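Local coordinates for UPF0033 domain-containing protein (Desulfitobacterium hafniense, PDB 3HZ7), which is of unknown function but, as a TusA-family (SirA-like) domain from the start of a longer protein, may take part in sulfur transfer, at residues T33-N38 with V65-I70. Residues are numbered along the deposited sequence; the frame is centred on the assembly and turned at random.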
loop_
_atom_site.group_PDB
_atom_site.type_symbol
_atom_site.label_atom_id
_atom_site.label_comp_id
_atom_site.label_asym_id
_atom_site.label_seq_id
_atom_site.Cartn_x
_atom_site.Cartn_y
_atom_site.Cartn_z
ATOM N N THR A 33 0.060 -0.696 5.266
ATOM C CA THR A 33 -0.700 -1.751 4.566
ATOM C C THR A 33 -1.912 -1.038 3.986
ATOM O O THR A 33 -2.449 -0.094 4.617
ATOM C CB THR A 33 -1.186 -2.859 5.448
ATOM O OG1 THR A 33 -1.274 -2.390 6.764
ATOM C CG2 THR A 33 -0.238 -3.916 5.486
ATOM N N VAL A 34 -2.326 -1.486 2.799
ATOM C CA VAL A 34 -3.463 -0.887 2.114
ATOM C C VAL A 34 -4.452 -1.951 1.675
ATOM O O VAL A 34 -4.058 -2.933 1.041
ATOM C CB VAL A 34 -2.990 -0.152 0.841
ATOM C CG1 VAL A 34 -4.144 0.799 0.289
ATOM C CG2 VAL A 34 -1.668 0.552 1.113
ATOM N N LEU A 35 -5.714 -1.764 1.997
ATOM C CA LEU A 35 -6.740 -2.695 1.527
ATOM C C LEU A 35 -7.365 -2.185 0.188
ATOM O O LEU A 35 -7.907 -1.033 0.121
ATOM C CB LEU A 35 -7.826 -2.861 2.590
ATOM C CG LEU A 35 -7.355 -3.204 4.012
ATOM C CD1 LEU A 35 -8.593 -3.315 4.980
ATOM C CD2 LEU A 35 -6.605 -4.555 3.971
ATOM N N VAL A 36 -7.230 -2.980 -0.876
ATOM C CA VAL A 36 -7.844 -2.636 -2.187
ATOM C C VAL A 36 -8.703 -3.793 -2.725
ATOM O O VAL A 36 -8.618 -4.941 -2.269
ATOM C CB VAL A 36 -6.828 -2.152 -3.267
ATOM C CG1 VAL A 36 -6.226 -0.846 -2.792
ATOM C CG2 VAL A 36 -5.683 -3.245 -3.565
ATOM N N ASP A 37 -9.625 -3.458 -3.629
ATOM C CA ASP A 37 -10.526 -4.467 -4.162
ATOM C C ASP A 37 -10.303 -4.818 -5.629
ATOM O O ASP A 37 -11.234 -5.264 -6.282
ATOM C CB ASP A 37 -11.972 -4.026 -3.952
ATOM C CG ASP A 37 -12.318 -2.730 -4.710
ATOM O OD1 ASP A 37 -11.698 -2.432 -5.754
ATOM O OD2 ASP A 37 -13.247 -2.018 -4.251
ATOM N N ASN A 38 -9.107 -4.611 -6.168
ATOM C CA ASN A 38 -8.896 -4.999 -7.566
ATOM C C ASN A 38 -7.401 -5.101 -7.774
ATOM O O ASN A 38 -6.635 -4.397 -7.120
ATOM C CB ASN A 38 -9.566 -3.956 -8.545
ATOM C CG ASN A 38 -8.927 -2.592 -8.461
ATOM O OD1 ASN A 38 -7.874 -2.375 -9.022
ATOM N ND2 ASN A 38 -9.538 -1.681 -7.718
ATOM N N VAL A 65 -10.850 -8.950 -0.900
ATOM C CA VAL A 65 -9.956 -7.912 -0.388
ATOM C C VAL A 65 -8.493 -8.245 -0.652
ATOM O O VAL A 65 -8.013 -9.360 -0.325
ATOM C CB VAL A 65 -10.089 -7.699 1.144
ATOM C CG1 VAL A 65 -8.998 -6.710 1.651
ATOM C CG2 VAL A 65 -11.484 -7.122 1.487
ATOM N N ILE A 66 -7.794 -7.312 -1.266
ATOM C CA ILE A 66 -6.380 -7.481 -1.468
ATOM C C ILE A 66 -5.611 -6.583 -0.459
ATOM O O ILE A 66 -5.851 -5.350 -0.347
ATOM C CB ILE A 66 -5.990 -7.160 -2.895
ATOM C CG1 ILE A 66 -6.780 -8.081 -3.859
ATOM C CG2 ILE A 66 -4.521 -7.353 -3.052
ATOM C CD1 ILE A 66 -6.762 -7.655 -5.282
ATOM N N GLU A 67 -4.710 -7.195 0.313
ATOM C CA GLU A 67 -3.928 -6.399 1.242
ATOM C C GLU A 67 -2.527 -6.279 0.708
ATOM O O GLU A 67 -1.884 -7.279 0.437
ATOM C CB GLU A 67 -3.939 -7.025 2.635
ATOM C CG GLU A 67 -3.266 -6.135 3.646
ATOM C CD GLU A 67 -3.631 -6.447 5.095
ATOM O OE1 GLU A 67 -4.635 -7.131 5.352
ATOM O OE2 GLU A 67 -2.915 -5.977 5.993
ATOM N N VAL A 68 -2.071 -5.038 0.495
ATOM C CA VAL A 68 -0.728 -4.781 -0.007
ATOM C C VAL A 68 0.032 -4.150 1.169
ATOM O O VAL A 68 -0.360 -3.104 1.714
ATOM C CB VAL A 68 -0.772 -3.787 -1.232
ATOM C CG1 VAL A 68 0.594 -3.580 -1.839
ATOM C CG2 VAL A 68 -1.743 -4.337 -2.293
ATOM N N THR A 69 1.127 -4.765 1.547
ATOM C CA THR A 69 1.920 -4.262 2.664
ATOM C C THR A 69 3.223 -3.650 2.155
ATOM O O THR A 69 3.975 -4.295 1.388
ATOM C CB THR A 69 2.162 -5.409 3.647
ATOM O OG1 THR A 69 0.882 -5.921 4.038
ATOM C CG2 THR A 69 2.951 -4.932 4.888
ATOM N N ILE A 70 3.481 -2.394 2.537
ATOM C CA ILE A 70 4.682 -1.728 2.074
ATOM C C ILE A 70 5.533 -1.373 3.254
ATOM O O ILE A 70 5.062 -0.742 4.215
ATOM C CB ILE A 70 4.349 -0.422 1.249
ATOM C CG1 ILE A 70 3.355 -0.788 0.151
ATOM C CG2 ILE A 70 5.661 0.252 0.766
ATOM C CD1 ILE A 70 2.810 0.397 -0.784
#
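Val36 meets both Ile66 and Val68 at the apolar centre of this antiparallel pairing of strands, and it does so through a single methyl. With CG1 of Val36 anti to the carbonyl carbon (chi1 -65°), Val36 CG2 falls between the backbone N and the carbonyl carbon, 4.0 Å from Ile66 CB and 4.3 Å from Val68 CG2. Further along the same face, Ile66 CD1 reaches the backbone of Asn38, 3.6 Å from Asn38 C. Helices 39-52 and 13-23 cover this side, Leu45 touching both Val36 and Val68.

Two pairs of backbone hydrogen bonds join the strands, Val34 with Val68 and Val36 with Ile66, the shortest from Ile66 N to Val36 O at 2.7 Å. On the other face Leu35 and Glu67 lie alongside each other, pointing the same way. The extended Glu67 chain drapes its methylenes and carboxylate along one methyl, with Leu35 CD2 3.7 Å from Glu67 CG, while OE1 keeps a salt bridge to Lys61. Were Glu67 replaced by an alanine, that leucine methyl would probably lose its cover and Lys61 would be left without this carboxylate mate.

Past the strand end, Asn38 takes the N-cap of helix 39-52, its OD1 accepting from Ser41 N; Asn38 ND2 gives a 3.0 Å bond to Asp37 OD1, and the two bonds together hold the rotation of the amide. The example illustrates how a two-layer alpha/beta sandwich is built: central strands 31-36 and 66-71 of a mixed four-stranded sheet, helices packed on one face, as in the TusA-like fold.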